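Local coordinates for aerolysin-like protein (Bombina maxima, PDB 6LH8) that is an amphibian aerolysin-like protein that probably forms membrane pores or regulates a pore-forming relative acting on endolysosomes, at residues T6-K11 with S123-I128; R42-T47 with V113-N118. All coordinates share one frame; numbering follows the deposited sequence.

Contact 1 of 2, residues T6-K11 with S123-I128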
ATOM      1  N   THR A   6      10.489   8.366  17.120  1.00 24.52           N
ATOM      2  CA  THR A   6      10.210   6.993  17.545  1.00 22.21           C
ATOM      3  C   THR A   6       8.751   6.682  17.254  1.00 24.14           C
ATOM      4  O   THR A   6       7.866   7.345  17.798  1.00 22.94           O
ATOM      5  CB  THR A   6      10.486   6.803  19.039  1.00 26.89           C
ATOM      6  OG1 THR A   6      11.878   7.015  19.307  1.00 27.18           O
ATOM      7  CG2 THR A   6      10.083   5.395  19.482  1.00 29.79           C
ATOM      8  N   VAL A   7       8.488   5.689  16.405  1.00 21.94           N
ATOM      9  CA  VAL A   7       7.111   5.299  16.104  1.00 24.07           C
ATOM     10  C   VAL A   7       6.667   4.282  17.146  1.00 23.40           C
ATOM     11  O   VAL A   7       7.405   3.336  17.448  1.00 24.07           O
ATOM     12  CB  VAL A   7       6.985   4.722  14.683  1.00 22.27           C
ATOM     13  CG1 VAL A   7       5.526   4.357  14.398  1.00 21.80           C
ATOM     14  CG2 VAL A   7       7.480   5.718  13.657  1.00 25.57           C
ATOM     15  N   LEU A   8       5.466   4.485  17.710  1.00 19.63           N
ATOM     16  CA  LEU A   8       4.908   3.574  18.717  1.00 19.84           C
ATOM     17  C   LEU A   8       4.068   2.510  18.011  1.00 23.05           C
ATOM     18  O   LEU A   8       2.834   2.525  18.016  1.00 22.10           O
ATOM     19  CB  LEU A   8       4.097   4.336  19.755  1.00 21.63           C
ATOM     20  CG  LEU A   8       4.736   5.599  20.362  1.00 24.13           C
ATOM     21  CD1 LEU A   8       3.885   6.169  21.478  1.00 27.50           C
ATOM     22  CD2 LEU A   8       6.162   5.321  20.857  1.00 26.80           C
ATOM     23  N   TRP A   9       4.775   1.544  17.419  1.00 20.88           N
ATOM     24  CA  TRP A   9       4.113   0.518  16.626  1.00 23.33           C
ATOM     25  C   TRP A   9       3.179  -0.337  17.471  1.00 23.19           C
ATOM     26  O   TRP A   9       2.181  -0.861  16.952  1.00 21.58           O
ATOM     27  CB  TRP A   9       5.157  -0.362  15.945  1.00 25.62           C
ATOM     28  CG  TRP A   9       5.993   0.327  14.909  1.00 26.49           C
ATOM     29  CD1 TRP A   9       7.352   0.486  14.926  1.00 27.04           C
ATOM     30  CD2 TRP A   9       5.533   0.926  13.688  1.00 22.76           C
ATOM     31  NE1 TRP A   9       7.762   1.160  13.792  1.00 28.15           N
ATOM     32  CE2 TRP A   9       6.666   1.436  13.017  1.00 23.95           C
ATOM     33  CE3 TRP A   9       4.273   1.092  13.104  1.00 22.63           C
ATOM     34  CZ2 TRP A   9       6.577   2.093  11.788  1.00 24.99           C
ATOM     35  CZ3 TRP A   9       4.189   1.741  11.875  1.00 26.36           C
ATOM     36  CH2 TRP A   9       5.335   2.232  11.234  1.00 25.45           C
ATOM     37  N   ASP A  10       3.465  -0.488  18.775  1.00 23.65           N
ATOM     38  CA  ASP A  10       2.548  -1.288  19.582  1.00 28.65           C
ATOM     39  C   ASP A  10       1.213  -0.592  19.801  1.00 23.48           C
ATOM     40  O   ASP A  10       0.273  -1.233  20.288  1.00 22.68           O
ATOM     41  CB  ASP A  10       3.172  -1.663  20.935  1.00 31.29           C
ATOM     42  CG  ASP A  10       3.401  -0.473  21.843  1.00 35.98           C
ATOM     43  OD1 ASP A  10       3.766   0.614  21.346  1.00 36.40           O
ATOM     44  OD2 ASP A  10       3.249  -0.634  23.072  1.00 45.01           O
ATOM     45  N   LYS A  11       1.108   0.693  19.460  1.00 19.82           N
ATOM     46  CA  LYS A  11      -0.138   1.444  19.551  1.00 20.17           C
ATOM     47  C   LYS A  11      -0.846   1.572  18.204  1.00 17.97           C
ATOM     48  O   LYS A  11      -1.762   2.395  18.074  1.00 19.81           O
ATOM     49  CB  LYS A  11       0.128   2.834  20.129  1.00 18.60           C
ATOM     50  CG  LYS A  11       0.568   2.837  21.593  1.00 21.44           C
ATOM     51  CD  LYS A  11      -0.559   2.312  22.482  1.00 26.38           C
ATOM     52  CE  LYS A  11      -0.185   2.333  23.963  1.00 32.48           C
ATOM     53  NZ  LYS A  11      -1.113   1.494  24.785  1.00 32.98           N
ATOM     54  N   SER A 123      -2.484   3.209  11.287  1.00 19.32           N
ATOM     55  CA  SER A 123      -1.962   4.479  11.777  1.00 18.24           C
ATOM     56  C   SER A 123      -1.301   4.240  13.130  1.00 21.12           C
ATOM     57  O   SER A 123      -1.652   3.294  13.839  1.00 19.71           O
ATOM     58  CB  SER A 123      -3.069   5.537  11.881  1.00 21.16           C
ATOM     59  OG  SER A 123      -4.159   5.079  12.671  1.00 21.94           O
ATOM     60  N   ALA A 124      -0.323   5.081  13.478  1.00 17.32           N
ATOM     61  CA  ALA A 124       0.376   4.880  14.747  1.00 20.03           C
ATOM     62  C   ALA A 124       0.892   6.215  15.269  1.00 16.79           C
ATOM     63  O   ALA A 124       1.118   7.142  14.487  1.00 18.72           O
ATOM     64  CB  ALA A 124       1.541   3.889  14.604  1.00 17.72           C
ATOM     65  N   PRO A 125       1.060   6.347  16.589  1.00 16.35           N
ATOM     66  CA  PRO A 125       1.668   7.566  17.137  1.00 18.25           C
ATOM     67  C   PRO A 125       3.148   7.660  16.800  1.00 18.57           C
ATOM     68  O   PRO A 125       3.854   6.660  16.681  1.00 20.01           O
ATOM     69  CB  PRO A 125       1.468   7.420  18.654  1.00 20.87           C
ATOM     70  CG  PRO A 125       0.510   6.252  18.841  1.00 21.43           C
ATOM     71  CD  PRO A 125       0.723   5.375  17.645  1.00 18.29           C
ATOM     72  N   VAL A 126       3.622   8.890  16.641  1.00 16.55           N
ATOM     73  CA  VAL A 126       5.035   9.139  16.363  1.00 17.56           C
ATOM     74  C   VAL A 126       5.517  10.170  17.368  1.00 19.05           C
ATOM     75  O   VAL A 126       5.082  11.328  17.333  1.00 19.75           O
ATOM     76  CB  VAL A 126       5.282   9.615  14.927  1.00 18.31           C
ATOM     77  CG1 VAL A 126       6.772   9.718  14.681  1.00 22.43           C
ATOM     78  CG2 VAL A 126       4.653   8.640  13.912  1.00 17.67           C
ATOM     79  N   GLU A 127       6.403   9.760  18.271  1.00 21.79           N
ATOM     80  CA  GLU A 127       6.952  10.700  19.233  1.00 21.75           C
ATOM     81  C   GLU A 127       8.098  11.462  18.574  1.00 21.48           C
ATOM     82  O   GLU A 127       9.028  10.859  18.028  1.00 24.03           O
ATOM     83  CB  GLU A 127       7.376   9.972  20.516  1.00 24.54           C
ATOM     84  CG  GLU A 127       6.154   9.506  21.313  1.00 30.07           C
ATOM     85  CD  GLU A 127       6.486   8.887  22.658  1.00 36.56           C
ATOM     86  OE1 GLU A 127       7.642   8.462  22.852  1.00 36.30           O
ATOM     87  OE2 GLU A 127       5.580   8.821  23.517  1.00 37.08           O
ATOM     88  N   ILE A 128       7.980  12.791  18.559  1.00 20.07           N
ATOM     89  CA  ILE A 128       8.915  13.693  17.898  1.00 23.82           C
ATOM     90  C   ILE A 128       9.535  14.567  18.971  1.00 24.30           C
ATOM     91  O   ILE A 128       8.827  15.067  19.845  1.00 22.67           O
ATOM     92  CB  ILE A 128       8.194  14.576  16.856  1.00 22.55           C
ATOM     93  CG1 ILE A 128       7.610  13.723  15.724  1.00 27.14           C
ATOM     94  CG2 ILE A 128       9.103  15.698  16.351  1.00 32.35           C
ATOM     95  CD1 ILE A 128       8.571  12.748  15.161  1.00 28.06           C
TER
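Thr6 and Val7 pair with Glu127 and Val126 where strand 4-28, outermost in the long antiparallel sheet of this aerolysin-like fold, runs beside strand 110-130. Thr6 and Glu127 form the hydrogen-bonded pair: Thr6 N reaches Glu127 O at 3.0 Å, and Glu127 N returns to Thr6 O at 2.9 Å. Two residues on, Leu8 N gives a bond to Pro125 O at 2.9 Å, after which segment 6-11 leaves the pairing through an inverse gamma turn centred on Leu8.

On one face Val7 stands against Val126, their CG2 methyls 4.1 Å apart. The other Val7 branch, CG1, is anti to the backbone N (chi1 -179°); it meets Ala124 CB and also sits over the centre of the Trp9 ring. Leu8 lies crosswise on Pro125, with CD1 3.9 Å from Pro125 CB, and its two methyls lie against the carboxylate end of Glu127. Beyond it, Lys11 CB rests 3.6 Å from Pro125 CD. Proline has no N-H to return the bond to Leu8 O, which accepts from Lys11 N in the turn instead; past this point the contact is mostly apolar, with the ring packed on Leu8 and Lys11.

Contact 2 of 2, residues R42-T47 with V113-N118; sequences RHFDRT and VILTRN
Arg117 swings CG between its own backbone N and carbonyl carbon (chi1 66°) and then runs extended from CG to NE, which carries its guanidinium across to the backbone of Asp45. NH1 donates to Asp45 O at 3.0 Å; the oxygen lies at the edge of the guanidinium, near its plane, and the bond is fairly straight at 160°. A water completes a small ring, accepting from Arg117 NH2 at 3.1 Å and donating to Asp45 O at 3.1 Å. Asp45 O thus takes two bonds, and both terminal nitrogens of Arg117 are tied to it, one directly and one through the water. A salt bridge from NE to Glu119 further fixes the rotation of the group.

Here 42-47, paired with strand 90-100, and 113-118, paired with strands 4-28 and 133-154, lie in two facing layers, sandwich fashion, running almost parallel with axes 10.6 Å apart. The side chains meet between the layers, where Arg117 also touches Gln144, Ser145 and Ile147 of strand 133-154.

Toward the start of both segments, Leu115 splits its methyls between two partners: CD2 approaches the Phe44 ring obliquely, 4.2 Å from CZ, while CD1 lies 3.8 Å from Arg42 NH1. Arg42, its chain bent at chi3, makes a salt bridge through NH1 to Asp23 of strand 4-28.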
ATOM      1  N   ARG A  42      -1.019  -9.923 -16.776  1.00 23.02           N
ATOM      2  CA  ARG A  42      -1.555  -8.578 -16.610  1.00 24.12           C
ATOM      3  C   ARG A  42      -0.636  -7.797 -15.681  1.00 20.87           C
ATOM      4  O   ARG A  42      -0.051  -8.361 -14.759  1.00 23.32           O
ATOM      5  CB  ARG A  42      -2.977  -8.598 -16.052  1.00 24.80           C
ATOM      6  CG  ARG A  42      -3.837  -7.557 -16.702  1.00 33.34           C
ATOM      7  CD  ARG A  42      -5.304  -7.761 -16.421  1.00 26.00           C
ATOM      8  NE  ARG A  42      -5.845  -6.483 -16.012  1.00 27.55           N
ATOM      9  CZ  ARG A  42      -7.127  -6.241 -15.800  1.00 28.33           C
ATOM     10  NH1 ARG A  42      -8.028  -7.203 -15.976  1.00 26.46           N
ATOM     11  NH2 ARG A  42      -7.494  -5.038 -15.415  1.00 28.41           N
ATOM     12  N   HIS A  43      -0.499  -6.498 -15.939  1.00 20.86           N
ATOM     13  CA  HIS A  43       0.398  -5.645 -15.178  1.00 23.69           C
ATOM     14  C   HIS A  43      -0.428  -4.603 -14.446  1.00 23.09           C
ATOM     15  O   HIS A  43      -1.278  -3.948 -15.054  1.00 23.36           O
ATOM     16  CB  HIS A  43       1.415  -4.962 -16.109  1.00 24.16           C
ATOM     17  CG  HIS A  43       2.172  -5.926 -16.974  1.00 25.85           C
ATOM     18  ND1 HIS A  43       3.467  -6.304 -16.699  1.00 31.68           N
ATOM     19  CD2 HIS A  43       1.811  -6.592 -18.095  1.00 26.72           C
ATOM     20  CE1 HIS A  43       3.881  -7.154 -17.627  1.00 29.45           C
ATOM     21  NE2 HIS A  43       2.895  -7.352 -18.478  1.00 28.72           N
ATOM     22  N   PHE A  44      -0.179  -4.458 -13.148  1.00 23.95           N
ATOM     23  CA  PHE A  44      -0.919  -3.534 -12.305  1.00 24.74           C
ATOM     24  C   PHE A  44       0.045  -2.639 -11.542  1.00 27.40           C
ATOM     25  O   PHE A  44       1.159  -3.043 -11.199  1.00 26.24           O
ATOM     26  CB  PHE A  44      -1.800  -4.265 -11.285  1.00 22.68           C
ATOM     27  CG  PHE A  44      -2.806  -5.193 -11.890  1.00 24.01           C
ATOM     28  CD1 PHE A  44      -2.477  -6.512 -12.152  1.00 24.00           C
ATOM     29  CD2 PHE A  44      -4.101  -4.767 -12.135  1.00 25.95           C
ATOM     30  CE1 PHE A  44      -3.426  -7.376 -12.683  1.00 23.83           C
ATOM     31  CE2 PHE A  44      -5.042  -5.614 -12.657  1.00 30.46           C
ATOM     32  CZ  PHE A  44      -4.711  -6.921 -12.935  1.00 26.39           C
ATOM     33  N   ASP A  45      -0.399  -1.425 -11.258  1.00 25.32           N
ATOM     34  CA  ASP A  45       0.322  -0.579 -10.325  1.00 24.33           C
ATOM     35  C   ASP A  45      -0.075  -0.955  -8.904  1.00 27.26           C
ATOM     36  O   ASP A  45      -1.253  -1.186  -8.621  1.00 28.40           O
ATOM     37  CB  ASP A  45       0.013   0.893 -10.582  1.00 25.78           C
ATOM     38  CG  ASP A  45       0.734   1.432 -11.797  1.00 35.08           C
ATOM     39  OD1 ASP A  45       1.614   0.726 -12.344  1.00 34.13           O
ATOM     40  OD2 ASP A  45       0.422   2.567 -12.199  1.00 44.01           O
ATOM     41  N   ARG A  46       0.921  -1.049  -8.025  1.00 29.02           N
ATOM     42  CA  ARG A  46       0.727  -1.347  -6.612  1.00 25.53           C
ATOM     43  C   ARG A  46       1.394  -0.241  -5.811  1.00 26.84           C
ATOM     44  O   ARG A  46       2.544   0.115  -6.085  1.00 26.84           O
ATOM     45  CB  ARG A  46       1.311  -2.720  -6.250  1.00 26.32           C
ATOM     46  CG  ARG A  46       1.361  -2.987  -4.760  1.00 28.51           C
ATOM     47  CD  ARG A  46       1.961  -4.353  -4.468  1.00 24.12           C
ATOM     48  NE  ARG A  46       1.973  -4.649  -3.045  1.00 23.96           N
ATOM     49  CZ  ARG A  46       2.715  -5.598  -2.496  1.00 29.96           C
ATOM     50  NH1 ARG A  46       3.499  -6.335  -3.265  1.00 31.24           N
ATOM     51  NH2 ARG A  46       2.671  -5.808  -1.188  1.00 30.28           N
ATOM     52  N   THR A  47       0.668   0.340  -4.853  1.00 25.49           N
ATOM     53  CA  THR A  47       1.205   1.472  -4.118  1.00 25.18           C
ATOM     54  C   THR A  47       1.073   1.265  -2.620  1.00 24.51           C
ATOM     55  O   THR A  47       0.188   0.545  -2.137  1.00 24.08           O
ATOM     56  CB  THR A  47       0.509   2.781  -4.477  1.00 24.08           C
ATOM     57  OG1 THR A  47      -0.869   2.690  -4.116  1.00 26.62           O
ATOM     58  CG2 THR A  47       0.626   3.066  -5.976  1.00 26.38           C
ATOM     59  N   VAL A 113     -11.638 -15.266 -14.434  1.00 32.91           N
ATOM     60  CA  VAL A 113     -10.526 -14.828 -13.596  1.00 27.75           C
ATOM     61  C   VAL A 113     -11.026 -13.681 -12.729  1.00 24.95           C
ATOM     62  O   VAL A 113     -11.459 -12.651 -13.252  1.00 26.48           O
ATOM     63  CB  VAL A 113      -9.315 -14.373 -14.428  1.00 30.81           C
ATOM     64  CG1 VAL A 113      -8.091 -14.280 -13.538  1.00 26.42           C
ATOM     65  CG2 VAL A 113      -9.061 -15.312 -15.592  1.00 34.09           C
ATOM     66  N   ILE A 114     -10.943 -13.853 -11.411  1.00 29.30           N
ATOM     67  CA  ILE A 114     -11.298 -12.825 -10.437  1.00 26.99           C
ATOM     68  C   ILE A 114      -9.999 -12.327  -9.827  1.00 21.85           C
ATOM     69  O   ILE A 114      -9.233 -13.116  -9.259  1.00 23.10           O
ATOM     70  CB  ILE A 114     -12.233 -13.362  -9.340  1.00 25.41           C
ATOM     71  CG1 ILE A 114     -13.475 -14.006  -9.957  1.00 28.02           C
ATOM     72  CG2 ILE A 114     -12.593 -12.222  -8.354  1.00 24.55           C
ATOM     73  CD1 ILE A 114     -14.426 -13.029 -10.581  1.00 33.60           C
ATOM     74  N   LEU A 115      -9.737 -11.030  -9.962  1.00 20.70           N
ATOM     75  CA  LEU A 115      -8.500 -10.423  -9.491  1.00 21.40           C
ATOM     76  C   LEU A 115      -8.784  -9.629  -8.221  1.00 18.86           C
ATOM     77  O   LEU A 115      -9.605  -8.709  -8.243  1.00 20.49           O
ATOM     78  CB  LEU A 115      -7.914  -9.521 -10.579  1.00 20.28           C
ATOM     79  CG  LEU A 115      -7.592 -10.363 -11.816  1.00 27.06           C
ATOM     80  CD1 LEU A 115      -7.956  -9.644 -13.098  1.00 29.80           C
ATOM     81  CD2 LEU A 115      -6.130 -10.735 -11.813  1.00 26.37           C
ATOM     82  N   THR A 116      -8.119  -9.986  -7.117  1.00 16.66           N
ATOM     83  CA  THR A 116      -8.344  -9.304  -5.843  1.00 17.57           C
ATOM     84  C   THR A 116      -7.028  -8.908  -5.192  1.00 19.56           C
ATOM     85  O   THR A 116      -5.977  -9.486  -5.470  1.00 21.74           O
ATOM     86  CB  THR A 116      -9.109 -10.174  -4.836  1.00 17.93           C
ATOM     87  OG1 THR A 116      -8.388 -11.396  -4.615  1.00 22.35           O
ATOM     88  CG2 THR A 116     -10.509 -10.471  -5.318  1.00 20.02           C
ATOM     89  N   ARG A 117      -7.101  -7.919  -4.296  1.00 19.78           N
ATOM     90  CA  ARG A 117      -5.959  -7.611  -3.439  1.00 19.01           C
ATOM     91  C   ARG A 117      -6.450  -7.041  -2.118  1.00 22.14           C
ATOM     92  O   ARG A 117      -7.544  -6.481  -2.029  1.00 22.83           O
ATOM     93  CB  ARG A 117      -4.976  -6.645  -4.110  1.00 21.61           C
ATOM     94  CG  ARG A 117      -5.483  -5.263  -4.357  1.00 20.82           C
ATOM     95  CD  ARG A 117      -4.387  -4.386  -4.991  1.00 23.47           C
ATOM     96  NE  ARG A 117      -4.953  -3.191  -5.617  1.00 24.40           N
ATOM     97  CZ  ARG A 117      -4.339  -2.473  -6.553  1.00 23.06           C
ATOM     98  NH1 ARG A 117      -3.132  -2.827  -6.992  1.00 23.04           N
ATOM     99  NH2 ARG A 117      -4.929  -1.396  -7.050  1.00 29.66           N
ATOM    100  N   ASN A 118      -5.616  -7.186  -1.092  1.00 20.30           N
ATOM    101  CA  ASN A 118      -5.888  -6.571   0.203  1.00 21.54           C
ATOM    102  C   ASN A 118      -5.515  -5.102   0.149  1.00 24.16           C
ATOM    103  O   ASN A 118      -4.511  -4.726  -0.459  1.00 22.60           O
ATOM    104  CB  ASN A 118      -5.085  -7.248   1.320  1.00 24.09           C
ATOM    105  CG  ASN A 118      -5.495  -8.697   1.559  1.00 34.27           C
ATOM    106  OD1 ASN A 118      -6.662  -9.063   1.410  1.00 38.38           O
ATOM    107  ND2 ASN A 118      -4.529  -9.524   1.951  1.00 40.20           N
TER
HETATM  108  O   HOH W   1      -4.030  -0.881  -9.947  1.00 37.79           O

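From the N terminus, strand 4-28 supplies 6-11 almost at once, but its partner 123-128 comes only 112 residues later, so contact 1 closes the longer loop. Within that loop lies the shorter one of contact 2, which opens at 42-47 on strand 41-53 and shuts at 113-118; the two nest without crossing. Strand 110-130 serves both, meeting 41-53 near its start and 4-28 nearer its end. Contact 1 joins adjacent strands at one margin of the sheet, whereas contact 2 packs one layer of the folded sheet against the other. Their centres are 30 Å apart, on opposite sides of the chain's centre, and they do not touch.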